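Local coordinates for protein GTP-sensing transcriptional pleiotropic repressor CodY (Clostridioides difficile, PDB 5N0L) that probably represses transcription in response to nutrient supply and GTP, and binds isoleucine in its GAF domain, at residues Asp79-Asn84 / Ile103-His108; Lys113-Val118 / Thr129-Arg134. All blocks are in the same frame, centred on the assembly; numbering follows the deposited sequence.

How the contacts relate
Both contacts lie in the GAF domain and meet at the bound isoleucine. Their centres are about 13 Å apart. They come in series along the chain: contact 1 closes at residue 108 and contact 2 opens at residue 113. Contact 1 joins helix 79-85 to the loop between helix 100-103 and strand 114-122. Contact 2 is part of the hairpin of strands 114-122 and 125-134 in the five-stranded antiparallel sheet. F104 ties the two together, packing its ring on T115 and V117. The loop gives E107 for the amino group of the ligand, and the sheet side gives K113 for its carboxylate. The pocket therefore lies between helix, loop and sheet.

Contact 1: residues Asp79-Asn84 / Ile103-His108; sequences DEYTQN and IFPEEH. With ILE (isoleucine), chain G.
The Y81 ring has F104 over one face, with CD1 of F104 offset toward the rim. Two polar atoms lie in the ring plane at its hydroxyl edge, the backbone N of E106 and OE2 of E107. The F104 ring is itself sandwiched: CG2 of I103 sits over the centre of one face, and CD1 of the bound isoleucine lies over the opposite face. This is one wall of the ligand pocket of the GAF domain, where helix 79-85 meets the loop after helix 100-103. F104 turns its edge to the face of Y81, an edge-to-face pair with centroids 5.1 Å apart and planes at 64°. F104 CB adds a CH-pi contact 4.0 Å from the Y81 ring centroid. On the helix, Y81 has CG anti to its carbonyl carbon (chi1 -77°), and its ring reaches along the loop to the turn F104-E107. There its hydroxyl takes a bond from E106 N to OH, 3.0 Å long and bent to 138°. It also donates one from OH to E107 OE2 at 2.7 Å, on the anti lone pair. These two bonds hold the hydroxyl in place. R110 makes a salt bridge to E107 OE1. Farther out, a water bridges the carboxylates of E80 and E106 and may ease their like charges. The second oxygen of E107, OE1, accepts a hydrogen bond from isoleucine N at 2.9 Å.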
loop_
_atom_site.group_PDB
_atom_site.type_symbol
_atom_site.label_atom_id
_atom_site.label_comp_id
_atom_site.label_asym_id
_atom_site.label_seq_id
_atom_site.Cartn_x
_atom_site.Cartn_y
_atom_site.Cartn_z
ATOM N N ASP A 79 -1.747 5.558 31.898
ATOM C CA ASP A 79 -2.552 4.401 31.786
ATOM C C ASP A 79 -4.006 4.640 32.268
ATOM O O ASP A 79 -4.912 4.108 31.673
ATOM C CB ASP A 79 -1.939 3.217 32.572
ATOM C CG ASP A 79 -2.709 1.898 32.280
ATOM O OD1 ASP A 79 -2.785 1.373 31.069
ATOM O OD2 ASP A 79 -3.239 1.379 33.252
ATOM N N GLU A 80 -4.192 5.368 33.360
ATOM C CA GLU A 80 -5.544 5.643 33.892
ATOM C C GLU A 80 -6.362 6.420 32.847
ATOM O O GLU A 80 -7.546 6.061 32.617
ATOM C CB GLU A 80 -5.442 6.410 35.178
ATOM C CG GLU A 80 -6.750 6.899 35.780
ATOM C CD GLU A 80 -6.813 6.857 37.278
ATOM O OE1 GLU A 80 -5.904 7.433 37.871
ATOM O OE2 GLU A 80 -7.817 6.333 37.865
ATOM N N TYR A 81 -5.763 7.427 32.241
ATOM C CA TYR A 81 -6.496 8.215 31.192
ATOM C C TYR A 81 -6.766 7.364 29.976
ATOM O O TYR A 81 -7.854 7.424 29.391
ATOM C CB TYR A 81 -5.747 9.476 30.809
ATOM C CG TYR A 81 -5.816 10.653 31.792
ATOM C CD1 TYR A 81 -6.091 10.492 33.156
ATOM C CD2 TYR A 81 -5.659 11.972 31.345
ATOM C CE1 TYR A 81 -6.172 11.588 34.011
ATOM C CE2 TYR A 81 -5.780 13.096 32.223
ATOM C CZ TYR A 81 -6.027 12.887 33.537
ATOM O OH TYR A 81 -6.189 13.936 34.416
ATOM N N THR A 82 -5.789 6.537 29.562
ATOM C CA THR A 82 -5.939 5.668 28.480
ATOM C C THR A 82 -7.090 4.713 28.625
ATOM O O THR A 82 -7.836 4.568 27.637
ATOM C CB THR A 82 -4.580 4.897 28.275
ATOM O OG1 THR A 82 -3.558 5.883 28.018
ATOM C CG2 THR A 82 -4.703 3.911 27.128
ATOM N N GLN A 83 -7.193 4.044 29.804
ATOM C CA GLN A 83 -8.266 3.096 30.202
ATOM C C GLN A 83 -9.630 3.806 30.255
ATOM O O GLN A 83 -10.680 3.176 29.723
ATOM C CB GLN A 83 -7.989 2.140 31.272
ATOM C CG GLN A 83 -6.670 1.361 30.925
ATOM C CD GLN A 83 -6.560 0.653 29.591
ATOM O OE1 GLN A 83 -7.494 -0.084 29.123
ATOM N NE2 GLN A 83 -5.343 0.732 28.985
ATOM N N ASN A 84 -9.578 4.967 30.827
ATOM C CA ASN A 84 -10.851 5.658 31.079
ATOM C C ASN A 84 -11.492 6.161 29.812
ATOM O O ASN A 84 -12.734 6.048 29.723
ATOM C CB ASN A 84 -10.698 6.746 32.087
ATOM C CG ASN A 84 -10.466 6.233 33.513
ATOM O OD1 ASN A 84 -10.126 7.066 34.404
ATOM N ND2 ASN A 84 -10.658 4.922 33.765
ATOM N N ILE A 103 -13.521 10.545 34.713
ATOM C CA ILE A 103 -12.733 10.119 33.551
ATOM C C ILE A 103 -11.254 10.544 33.608
ATOM O O ILE A 103 -10.344 9.729 33.218
ATOM C CB ILE A 103 -13.347 10.718 32.262
ATOM C CG1 ILE A 103 -14.782 10.150 32.108
ATOM C CG2 ILE A 103 -12.501 10.317 31.063
ATOM C CD1 ILE A 103 -15.724 11.135 31.499
ATOM N N PHE A 104 -10.983 11.745 34.054
ATOM C CA PHE A 104 -9.638 12.333 34.022
ATOM C C PHE A 104 -9.327 12.741 35.439
ATOM O O PHE A 104 -9.508 13.919 35.838
ATOM C CB PHE A 104 -9.567 13.513 33.060
ATOM C CG PHE A 104 -9.908 13.189 31.677
ATOM C CD1 PHE A 104 -9.123 12.354 30.872
ATOM C CD2 PHE A 104 -11.049 13.787 31.074
ATOM C CE1 PHE A 104 -9.434 12.093 29.585
ATOM C CE2 PHE A 104 -11.397 13.508 29.769
ATOM C CZ PHE A 104 -10.612 12.676 28.974
ATOM N N PRO A 105 -8.762 11.777 36.245
ATOM C CA PRO A 105 -8.715 12.095 37.675
ATOM C C PRO A 105 -7.733 13.115 38.178
ATOM O O PRO A 105 -7.828 13.474 39.356
ATOM C CB PRO A 105 -8.435 10.742 38.325
ATOM C CG PRO A 105 -9.080 9.795 37.477
ATOM C CD PRO A 105 -8.904 10.314 36.079
ATOM N N GLU A 106 -6.828 13.585 37.312
ATOM C CA GLU A 106 -5.810 14.521 37.687
ATOM C C GLU A 106 -6.132 15.934 37.290
ATOM O O GLU A 106 -5.230 16.801 37.149
ATOM C CB GLU A 106 -4.462 14.130 36.992
ATOM C CG GLU A 106 -3.973 12.724 37.245
ATOM C CD GLU A 106 -4.007 12.428 38.708
ATOM O OE1 GLU A 106 -3.352 13.199 39.464
ATOM O OE2 GLU A 106 -4.730 11.475 39.105
ATOM N N GLU A 107 -7.405 16.233 37.110
ATOM C CA GLU A 107 -7.702 17.524 36.595
ATOM C C GLU A 107 -8.049 18.571 37.628
ATOM O O GLU A 107 -8.693 19.627 37.242
ATOM C CB GLU A 107 -8.858 17.413 35.563
ATOM C CG GLU A 107 -8.485 16.659 34.330
ATOM C CD GLU A 107 -7.268 17.206 33.627
ATOM O OE1 GLU A 107 -7.369 18.388 33.215
ATOM O OE2 GLU A 107 -6.204 16.441 33.502
ATOM N N HIS A 108 -7.595 18.414 38.872
ATOM C CA HIS A 108 -8.119 19.229 39.997
ATOM C C HIS A 108 -8.016 20.795 39.918
ATOM O O HIS A 108 -8.901 21.525 40.505
ATOM C CB HIS A 108 -7.697 18.692 41.378
ATOM C CG HIS A 108 -8.875 18.399 42.266
ATOM N ND1 HIS A 108 -9.823 19.362 42.582
ATOM C CD2 HIS A 108 -9.311 17.244 42.835
ATOM C CE1 HIS A 108 -10.776 18.822 43.326
ATOM N NE2 HIS A 108 -10.483 17.541 43.504
HETATM N N ILE G . -5.631 18.179 30.886
HETATM C CA ILE G . -6.391 18.174 29.601
HETATM C C ILE G . -6.542 19.585 29.095
HETATM O O ILE G . -6.979 20.442 29.861
HETATM C CB ILE G . -7.732 17.498 29.790
HETATM C CG1 ILE G . -7.502 16.014 30.114
HETATM C CG2 ILE G . -8.518 17.525 28.523
HETATM C CD1 ILE G . -7.136 15.140 28.928
HETATM O OXT ILE G . -6.134 19.827 27.979
HETATM O O HOH W 1 -4.844 9.568 36.818
#

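Contact 2: residues Lys113-Val118 / Thr129-Arg134; sequences KYTTVV and TLVLSR. With ILE (isoleucine), chain G.
K113 and S133 meet beside the bound isoleucine, with CE of K113 3.3 Å from OG of S133. The lysine chain starts with CG anti to the carbonyl carbon and bends at chi3 (80°). That bend brings NZ to the ligand carboxylate, 2.7 Å from isoleucine O. NZ also has a salt bridge to D63, and a water links it to S133 O. S133 turns OG anti to its backbone N (chi1 -176°) and faces T115. T115 OG1 and S133 OG share a hydrogen bond of 3.0 Å. The other branch of T115, CG2, touches V131 CG1. S133 CB lies 3.6 Å from isoleucine CG2, and V131 CG1 approaches the same methyl. Farther along, V117 CG1, on the same face as T115, presses on T129 CG2 at 3.3 Å, a tight pair. The other face carries Y114, T116, V118, L130, L132 and R134. Here V118 and L130 pack CB to CB, and V118 CG2 reaches L132 CD1. Helix 141-158 covers T116, V118 and L132. R134 takes its guanidinium to the carbonyls of N137, S138 and L40. Six backbone bonds join the strands, two in each hydrogen-bonded pair: Y114 with R134, T116 with L132 and V118 with L130. The result is an antiparallel hairpin inside a five-stranded GAF-domain sheet, with 125-134 as its middle strand, the ligand pocket on one face and a helix on the other.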
loop_
_atom_site.group_PDB
_atom_site.type_symbol
_atom_site.label_atom_id
_atom_site.label_comp_id
_atom_site.label_asym_id
_atom_site.label_seq_id
_atom_site.Cartn_x
_atom_site.Cartn_y
_atom_site.Cartn_z
ATOM N N LYS A 113 -13.173 23.825 32.864
ATOM C CA LYS A 113 -13.116 23.569 31.452
ATOM C C LYS A 113 -14.271 22.674 30.954
ATOM O O LYS A 113 -14.935 22.003 31.721
ATOM C CB LYS A 113 -11.780 22.844 31.127
ATOM C CG LYS A 113 -10.641 23.793 31.460
ATOM C CD LYS A 113 -9.291 23.208 31.063
ATOM C CE LYS A 113 -9.041 23.366 29.615
ATOM N NZ LYS A 113 -7.666 22.954 29.137
ATOM N N TYR A 114 -14.529 22.790 29.657
ATOM C CA TYR A 114 -15.442 21.918 28.960
ATOM C C TYR A 114 -14.617 20.998 28.134
ATOM O O TYR A 114 -13.801 21.473 27.348
ATOM C CB TYR A 114 -16.340 22.732 27.985
ATOM C CG TYR A 114 -17.221 23.754 28.753
ATOM C CD1 TYR A 114 -18.452 23.361 29.240
ATOM C CD2 TYR A 114 -16.811 25.039 28.962
ATOM C CE1 TYR A 114 -19.237 24.263 29.951
ATOM C CE2 TYR A 114 -17.595 25.975 29.666
ATOM C CZ TYR A 114 -18.806 25.557 30.185
ATOM O OH TYR A 114 -19.647 26.498 30.829
ATOM N N THR A 115 -14.880 19.728 28.293
ATOM C CA THR A 115 -14.164 18.700 27.538
ATOM C C THR A 115 -15.125 17.760 26.791
ATOM O O THR A 115 -16.119 17.271 27.373
ATOM C CB THR A 115 -13.269 17.899 28.536
ATOM O OG1 THR A 115 -12.338 18.829 29.117
ATOM C CG2 THR A 115 -12.529 16.755 27.699
ATOM N N THR A 116 -14.869 17.569 25.513
ATOM C CA THR A 116 -15.572 16.653 24.693
ATOM C C THR A 116 -14.673 15.479 24.267
ATOM O O THR A 116 -13.527 15.703 23.823
ATOM C CB THR A 116 -16.146 17.404 23.504
ATOM O OG1 THR A 116 -17.181 18.312 24.034
ATOM C CG2 THR A 116 -16.749 16.467 22.448
ATOM N N VAL A 117 -15.214 14.301 24.373
ATOM C CA VAL A 117 -14.488 13.027 24.072
ATOM C C VAL A 117 -15.228 12.243 23.009
ATOM O O VAL A 117 -16.449 11.851 23.161
ATOM C CB VAL A 117 -14.316 12.212 25.347
ATOM C CG1 VAL A 117 -13.451 10.948 25.052
ATOM C CG2 VAL A 117 -13.732 13.053 26.491
ATOM N N VAL A 118 -14.534 12.113 21.882
ATOM C CA VAL A 118 -15.102 11.506 20.692
ATOM C C VAL A 118 -14.376 10.223 20.356
ATOM O O VAL A 118 -13.158 10.307 20.008
ATOM C CB VAL A 118 -15.063 12.419 19.489
ATOM C CG1 VAL A 118 -15.780 11.768 18.297
ATOM C CG2 VAL A 118 -15.659 13.785 19.866
ATOM N N THR A 129 -9.176 7.885 20.268
ATOM C CA THR A 129 -10.051 8.917 20.882
ATOM C C THR A 129 -9.576 10.273 20.541
ATOM O O THR A 129 -8.417 10.576 20.474
ATOM C CB THR A 129 -10.093 8.710 22.434
ATOM O OG1 THR A 129 -10.396 7.351 22.772
ATOM C CG2 THR A 129 -11.163 9.544 23.129
ATOM N N LEU A 130 -10.547 11.175 20.231
ATOM C CA LEU A 130 -10.269 12.550 20.002
ATOM C C LEU A 130 -10.793 13.261 21.266
ATOM O O LEU A 130 -11.956 13.072 21.669
ATOM C CB LEU A 130 -10.982 13.036 18.722
ATOM C CG LEU A 130 -10.853 14.487 18.445
ATOM C CD1 LEU A 130 -9.525 15.017 17.972
ATOM C CD2 LEU A 130 -11.880 14.880 17.308
ATOM N N VAL A 131 -9.954 14.052 21.891
ATOM C CA VAL A 131 -10.230 14.808 23.114
ATOM C C VAL A 131 -10.016 16.284 22.857
ATOM O O VAL A 131 -9.020 16.754 22.268
ATOM C CB VAL A 131 -9.349 14.351 24.307
ATOM C CG1 VAL A 131 -9.716 15.143 25.534
ATOM C CG2 VAL A 131 -9.530 12.890 24.580
ATOM N N LEU A 132 -11.084 17.093 23.146
ATOM C CA LEU A 132 -11.069 18.483 22.856
ATOM C C LEU A 132 -11.460 19.197 24.121
ATOM O O LEU A 132 -12.344 18.728 24.832
ATOM C CB LEU A 132 -12.090 18.866 21.766
ATOM C CG LEU A 132 -11.859 18.110 20.469
ATOM C CD1 LEU A 132 -13.116 17.407 20.117
ATOM C CD2 LEU A 132 -11.425 18.952 19.319
ATOM N N SER A 133 -10.723 20.253 24.459
ATOM C CA SER A 133 -10.921 20.914 25.736
ATOM C C SER A 133 -10.647 22.384 25.721
ATOM O O SER A 133 -9.732 22.821 25.084
ATOM C CB SER A 133 -10.105 20.237 26.799
ATOM O OG SER A 133 -10.293 20.755 28.099
ATOM N N ARG A 134 -11.537 23.206 26.350
ATOM C CA ARG A 134 -11.364 24.629 26.332
ATOM C C ARG A 134 -12.091 25.281 27.522
ATOM O O ARG A 134 -12.956 24.679 28.188
ATOM C CB ARG A 134 -11.813 25.233 24.982
ATOM C CG ARG A 134 -13.368 25.186 24.885
ATOM C CD ARG A 134 -13.723 25.604 23.509
ATOM N NE ARG A 134 -15.217 25.717 23.293
ATOM C CZ ARG A 134 -15.757 25.829 22.093
ATOM N NH1 ARG A 134 -15.044 25.898 20.986
ATOM N NH2 ARG A 134 -17.148 26.003 22.007
HETATM N N ILE G . -5.631 18.179 30.886
HETATM C CA ILE G . -6.391 18.174 29.601
HETATM C C ILE G . -6.542 19.585 29.095
HETATM O O ILE G . -6.979 20.442 29.861
HETATM C CB ILE G . -7.732 17.498 29.790
HETATM C CG1 ILE G . -7.502 16.014 30.114
HETATM C CG2 ILE G . -8.518 17.525 28.523
HETATM C CD1 ILE G . -7.136 15.140 28.928
HETATM O OXT ILE G . -6.134 19.827 27.979
HETATM O O HOH W 2 -7.681 24.072 26.567
#